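Local coordinates for protein KauB (Pseudomonas aeruginosa PAO1, PDB 6B4R) that probably oxidises a broad range of aldehydes, aminoaldehydes among them, to the corresponding acids with NAD(P)+ as an aldehyde dehydrogenase, at residues Ala365-Gly370 with Thr386-Val391; Val310-Lys315 with Glu411-Glu416. All blocks are in the same frame, centred on the assembly; numbering follows the deposited sequence.

Both contacts lie on one mixed sheet. Contact 1 pairs strand 366-369 with the end of strand 382-389, antiparallel. Contact 2 pairs the ends of strands 307-311 and 406-412 in parallel. Strands 382-389 and 406-412 are neighbours, and contact 1 is nested inside the loop that contact 2 closes. Half of the touching residues of contact 1 are buried, with helices 315-326 and 347-362 on its two faces. It is mainly backbone bonds and apolar packing. In contact 2 just V310 and F412 of the touching residues are buried, R312 and E413 are exposed, and salt bridges take over where the strands run out. The two meet: K315 NZ is 2.6 Å from D389 OD2 in a salt bridge.

Contact 1 of 2, residues Ala365-Gly370 with Thr386-Val391; sequences AKLVAG and TIFDGV
L367 and F388 face each other as an antiparallel non-hydrogen-bonded pair. CD1 of L367 lies over one face of the F388 ring, offset toward its rim and 4.3 Å above the plane. L367 CG is anti to its backbone N (chi1 179°), and with chi2 at 63° CD1 is placed to touch T386 CG2 as well as the ring. That methyl is 3.7 Å from T386 CG2, and the two side chains meet at about a right angle. A365 CB also reaches the ring, 3.6 Å from F388 CD1, and touches V391 CG2. H361 of helix 347-362 packs edge-to-face with F388, while I357 of the same helix touches both F388 and T386.

The opposite face of the sheet carries K366, A369, I387 and D389. V368 leans in beside them. Its CG2 meets I387 CG2 at 3.6 Å, and its CG1 lies against CB of D389. A369 CB adds a looser contact with I387 CB. L326 of helix 315-326 touches both A369 and I387. K366 extends from this face, and its end leads away from the neighbouring strand.

The backbones hold these groups in register. K366 and D389 form a hydrogen-bonded pair. K366 N is 2.9 Å from D389 O, and D389 N is 2.7 Å from K366 O. Further along, V368 N bonds I387 O almost straight, with an angle of 171° at the hydrogen. I387 N bonds A369 O at 3.0 Å. I387 is therefore gripped by two successive residues, V368 and A369. OD1 of D389 accepts the N-H of the following G390 from above the carboxylate plane, and OD2 pairs with K315. The two strands are an antiparallel pair interrupted by a classic beta bulge, at the edge of the mixed sheet of this aldehyde dehydrogenase.

Contact 2 of 2, residues Val310-Lys315 with Glu411-Glu416; sequences VERSIK and EFEDAE
R312 meets two glutamates of the other segment. Its NE donates to E413 OE1 at 3.1 Å, nearly straight (168°) and close to the guanidinium plane. The E413 carboxylate is turned only 18° from that plane. NH1 makes a weak, 3.4 Å hydrogen bond to E411 OE1 within a salt bridge, with the two planes 67° apart. The R312 chain bends at chi3, which brings its head across both acids. K315 crosses E411 at about a right angle, its CD 3.3 Å from E411 OE2; its NZ makes only a long ion pair with that oxygen. The stronger partner of NZ is D389.

The backbone positions these charges. F412 N bonds V310 O at 3.1 Å, and R312 N bonds F412 O at 2.9 Å, as in parallel strands. The F412 ring lies under the backbone of E311, whose N is 3.2 Å above the ring plane. F277 meets the same ring edge-to-face. E311 OE1 is held by A278 N. One water joins the segments beyond the strands, accepting from S313 N and donating to E413 O. D414 then caps helix 415-423 through E417 N.

The charges link the ends of strands 307-311 and 406-412, and K315 carries the link to D389 of strand 382-389. This would be expected to favour the ionised acids and protonated K315, though solvent probably screens the R312-E413 pair.

Contact 1 of 2, residues Ala365-Gly370 with Thr386-Val391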
loop_
_atom_site.group_PDB
_atom_site.type_symbol
_atom_site.label_atom_id
_atom_site.label_comp_id
_atom_site.label_asym_id
_atom_site.label_seq_id
_atom_site.Cartn_x
_atom_site.Cartn_y
_atom_site.Cartn_z
ATOM N N ALA A 365 -40.143 23.390 -20.114
ATOM C CA ALA A 365 -39.067 24.139 -19.470
ATOM C C ALA A 365 -38.934 25.537 -20.074
ATOM O O ALA A 365 -39.228 25.739 -21.249
ATOM C CB ALA A 365 -37.754 23.380 -19.577
ATOM N N LYS A 366 -38.490 26.496 -19.266
ATOM C CA LYS A 366 -38.383 27.886 -19.705
ATOM C C LYS A 366 -36.979 28.248 -20.188
ATOM O O LYS A 366 -36.013 28.182 -19.429
ATOM C CB LYS A 366 -38.806 28.833 -18.579
ATOM C CG LYS A 366 -38.617 30.307 -18.903
ATOM C CD LYS A 366 -39.025 31.185 -17.729
ATOM C CE LYS A 366 -38.796 32.660 -18.024
ATOM N NZ LYS A 366 -39.181 33.519 -16.867
ATOM N N LEU A 367 -36.876 28.636 -21.455
ATOM C CA LEU A 367 -35.604 29.057 -22.032
ATOM C C LEU A 367 -35.187 30.426 -21.490
ATOM O O LEU A 367 -35.959 31.384 -21.546
ATOM C CB LEU A 367 -35.709 29.100 -23.559
ATOM C CG LEU A 367 -34.463 29.544 -24.329
ATOM C CD1 LEU A 367 -33.315 28.577 -24.096
ATOM C CD2 LEU A 367 -34.762 29.678 -25.816
ATOM N N VAL A 368 -33.969 30.517 -20.964
ATOM C CA VAL A 368 -33.487 31.767 -20.381
ATOM C C VAL A 368 -32.140 32.230 -20.940
ATOM O O VAL A 368 -31.671 33.314 -20.598
ATOM C CB VAL A 368 -33.404 31.686 -18.838
ATOM C CG1 VAL A 368 -34.796 31.583 -18.229
ATOM C CG2 VAL A 368 -32.540 30.515 -18.412
ATOM N N ALA A 369 -31.524 31.413 -21.794
ATOM C CA ALA A 369 -30.272 31.785 -22.459
ATOM C C ALA A 369 -29.975 30.887 -23.658
ATOM O O ALA A 369 -30.137 29.670 -23.585
ATOM C CB ALA A 369 -29.106 31.757 -21.474
ATOM N N GLY A 370 -29.538 31.495 -24.759
ATOM C CA GLY A 370 -29.185 30.762 -25.964
ATOM C C GLY A 370 -30.352 30.025 -26.595
ATOM O O GLY A 370 -31.463 30.551 -26.666
ATOM N N THR A 386 -26.758 26.959 -23.944
ATOM C CA THR A 386 -28.186 27.068 -23.665
ATOM C C THR A 386 -28.548 26.715 -22.220
ATOM O O THR A 386 -28.079 25.713 -21.684
ATOM C CB THR A 386 -28.990 26.162 -24.622
ATOM O OG1 THR A 386 -28.703 26.524 -25.978
ATOM C CG2 THR A 386 -30.483 26.288 -24.368
ATOM N N ILE A 387 -29.386 27.542 -21.598
ATOM C CA ILE A 387 -29.879 27.259 -20.254
ATOM C C ILE A 387 -31.401 27.155 -20.221
ATOM O O ILE A 387 -32.102 28.066 -20.663
ATOM C CB ILE A 387 -29.455 28.346 -19.246
ATOM C CG1 ILE A 387 -27.937 28.519 -19.237
ATOM C CG2 ILE A 387 -29.959 28.004 -17.850
ATOM C CD1 ILE A 387 -27.462 29.589 -18.284
ATOM N N PHE A 388 -31.904 26.043 -19.693
ATOM C CA PHE A 388 -33.334 25.881 -19.456
ATOM C C PHE A 388 -33.640 25.985 -17.968
ATOM O O PHE A 388 -33.042 25.284 -17.153
ATOM C CB PHE A 388 -33.830 24.533 -19.981
ATOM C CG PHE A 388 -34.218 24.551 -21.431
ATOM C CD1 PHE A 388 -35.442 25.069 -21.825
ATOM C CD2 PHE A 388 -33.369 24.039 -22.398
ATOM C CE1 PHE A 388 -35.809 25.085 -23.158
ATOM C CE2 PHE A 388 -33.731 24.050 -23.735
ATOM C CZ PHE A 388 -34.953 24.574 -24.115
ATOM N N ASP A 389 -34.576 26.861 -17.620
ATOM C CA ASP A 389 -34.993 27.025 -16.233
ATOM C C ASP A 389 -36.292 26.262 -15.968
ATOM O O ASP A 389 -37.011 25.904 -16.900
ATOM C CB ASP A 389 -35.169 28.511 -15.908
ATOM C CG ASP A 389 -35.423 28.760 -14.433
ATOM O OD1 ASP A 389 -35.098 27.869 -13.618
ATOM O OD2 ASP A 389 -35.944 29.842 -14.088
ATOM N N GLY A 390 -36.583 26.009 -14.695
ATOM C CA GLY A 390 -37.817 25.347 -14.308
ATOM C C GLY A 390 -37.873 23.908 -14.780
ATOM O O GLY A 390 -38.914 23.422 -15.223
ATOM N N VAL A 391 -36.738 23.225 -14.690
ATOM C CA VAL A 391 -36.640 21.842 -15.128
ATOM C C VAL A 391 -36.854 20.905 -13.946
ATOM O O VAL A 391 -36.394 21.177 -12.838
ATOM C CB VAL A 391 -35.257 21.562 -15.763
ATOM C CG1 VAL A 391 -35.201 20.159 -16.343
ATOM C CG2 VAL A 391 -34.949 22.592 -16.837
#

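Contact 2 of 2, residues Val310-Lys315 with Glu411-Glu416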
loop_
_atom_site.group_PDB
_atom_site.type_symbol
_atom_site.label_atom_id
_atom_site.label_comp_id
_atom_site.label_asym_id
_atom_site.label_seq_id
_atom_site.Cartn_x
_atom_site.Cartn_y
_atom_site.Cartn_z
ATOM N N VAL A 310 -29.954 23.683 -7.569
ATOM C CA VAL A 310 -29.843 24.892 -6.757
ATOM C C VAL A 310 -30.840 24.899 -5.601
ATOM O O VAL A 310 -32.022 24.601 -5.786
ATOM C CB VAL A 310 -30.064 26.163 -7.603
ATOM C CG1 VAL A 310 -29.763 27.414 -6.785
ATOM C CG2 VAL A 310 -29.205 26.124 -8.853
ATOM N N GLU A 311 -30.358 25.237 -4.408
ATOM C CA GLU A 311 -31.231 25.354 -3.248
ATOM C C GLU A 311 -32.220 26.491 -3.479
ATOM O O GLU A 311 -31.837 27.575 -3.917
ATOM C CB GLU A 311 -30.422 25.589 -1.972
ATOM C CG GLU A 311 -31.245 25.491 -0.698
ATOM C CD GLU A 311 -30.389 25.417 0.550
ATOM O OE1 GLU A 311 -29.152 25.559 0.438
ATOM O OE2 GLU A 311 -30.955 25.212 1.645
ATOM N N ARG A 312 -33.490 26.228 -3.188
ATOM C CA ARG A 312 -34.569 27.149 -3.537
ATOM C C ARG A 312 -34.414 28.545 -2.931
ATOM O O ARG A 312 -34.800 29.538 -3.546
ATOM C CB ARG A 312 -35.927 26.550 -3.159
ATOM C CG ARG A 312 -36.903 26.494 -4.321
ATOM C CD ARG A 312 -38.255 25.957 -3.898
ATOM N NE ARG A 312 -38.169 24.593 -3.382
ATOM C CZ ARG A 312 -38.262 23.502 -4.134
ATOM N NH1 ARG A 312 -38.442 23.610 -5.444
ATOM N NH2 ARG A 312 -38.174 22.301 -3.577
ATOM N N SER A 313 -33.836 28.622 -1.736
ATOM C CA SER A 313 -33.709 29.897 -1.034
ATOM C C SER A 313 -32.763 30.896 -1.714
ATOM O O SER A 313 -32.805 32.089 -1.412
ATOM C CB SER A 313 -33.292 29.677 0.423
ATOM O OG SER A 313 -32.057 28.988 0.509
ATOM N N ILE A 314 -31.915 30.416 -2.621
ATOM C CA ILE A 314 -30.988 31.300 -3.330
ATOM C C ILE A 314 -31.131 31.231 -4.844
ATOM O O ILE A 314 -30.283 31.743 -5.568
ATOM C CB ILE A 314 -29.517 30.991 -2.998
ATOM C CG1 ILE A 314 -29.182 29.552 -3.398
ATOM C CG2 ILE A 314 -29.232 31.253 -1.527
ATOM C CD1 ILE A 314 -27.702 29.276 -3.514
ATOM N N LYS A 315 -32.201 30.604 -5.318
ATOM C CA LYS A 315 -32.392 30.408 -6.752
ATOM C C LYS A 315 -32.557 31.728 -7.505
ATOM O O LYS A 315 -32.033 31.892 -8.607
ATOM C CB LYS A 315 -33.593 29.491 -7.006
ATOM C CG LYS A 315 -33.721 28.999 -8.441
ATOM C CD LYS A 315 -34.660 29.870 -9.257
ATOM C CE LYS A 315 -34.753 29.381 -10.692
ATOM N NZ LYS A 315 -35.717 30.192 -11.490
ATOM N N GLU A 411 -34.436 22.804 -8.970
ATOM C CA GLU A 411 -34.497 23.318 -7.609
ATOM C C GLU A 411 -34.680 22.198 -6.595
ATOM O O GLU A 411 -35.357 21.204 -6.866
ATOM C CB GLU A 411 -35.644 24.321 -7.473
ATOM C CG GLU A 411 -35.534 25.522 -8.398
ATOM C CD GLU A 411 -36.736 26.441 -8.298
ATOM O OE1 GLU A 411 -37.608 26.187 -7.442
ATOM O OE2 GLU A 411 -36.811 27.413 -9.080
ATOM N N PHE A 412 -34.065 22.362 -5.428
ATOM C CA PHE A 412 -34.278 21.447 -4.312
ATOM C C PHE A 412 -34.507 22.227 -3.022
ATOM O O PHE A 412 -34.041 23.357 -2.883
ATOM C CB PHE A 412 -33.116 20.456 -4.164
ATOM C CG PHE A 412 -31.795 21.097 -3.822
ATOM C CD1 PHE A 412 -30.872 21.384 -4.814
ATOM C CD2 PHE A 412 -31.469 21.391 -2.505
ATOM C CE1 PHE A 412 -29.653 21.962 -4.500
ATOM C CE2 PHE A 412 -30.256 21.971 -2.188
ATOM C CZ PHE A 412 -29.345 22.256 -3.186
ATOM N N GLU A 413 -35.226 21.623 -2.083
ATOM C CA GLU A 413 -35.552 22.294 -0.830
ATOM C C GLU A 413 -34.393 22.237 0.162
ATOM O O GLU A 413 -34.008 23.254 0.736
ATOM C CB GLU A 413 -36.817 21.697 -0.208
ATOM C CG GLU A 413 -37.271 22.406 1.061
ATOM C CD GLU A 413 -37.659 23.855 0.816
ATOM O OE1 GLU A 413 -38.189 24.158 -0.276
ATOM O OE2 GLU A 413 -37.429 24.692 1.715
ATOM N N ASP A 414 -33.840 21.042 0.357
ATOM C CA ASP A 414 -32.745 20.849 1.305
ATOM C C ASP A 414 -31.742 19.801 0.823
ATOM O O ASP A 414 -31.860 19.273 -0.283
ATOM C CB ASP A 414 -33.289 20.467 2.684
ATOM C CG ASP A 414 -34.290 19.324 2.625
ATOM O OD1 ASP A 414 -34.215 18.502 1.689
ATOM O OD2 ASP A 414 -35.157 19.246 3.519
ATOM N N ALA A 415 -30.764 19.499 1.671
ATOM C CA ALA A 415 -29.703 18.556 1.334
ATOM C C ALA A 415 -30.235 17.157 1.042
ATOM O O ALA A 415 -29.714 16.460 0.173
ATOM C CB ALA A 415 -28.665 18.505 2.450
ATOM N N GLU A 416 -31.271 16.752 1.769
ATOM C CA GLU A 416 -31.864 15.431 1.585
ATOM C C GLU A 416 -32.476 15.276 0.196
ATOM O O GLU A 416 -32.267 14.262 -0.473
ATOM C CB GLU A 416 -32.913 15.148 2.663
ATOM C CG GLU A 416 -32.336 14.657 3.984
ATOM C CD GLU A 416 -31.437 15.683 4.653
ATOM O OE1 GLU A 416 -31.683 16.898 4.483
ATOM O OE2 GLU A 416 -30.478 15.272 5.343
HETATM O O HOH W 1 -34.427 25.927 0.025
#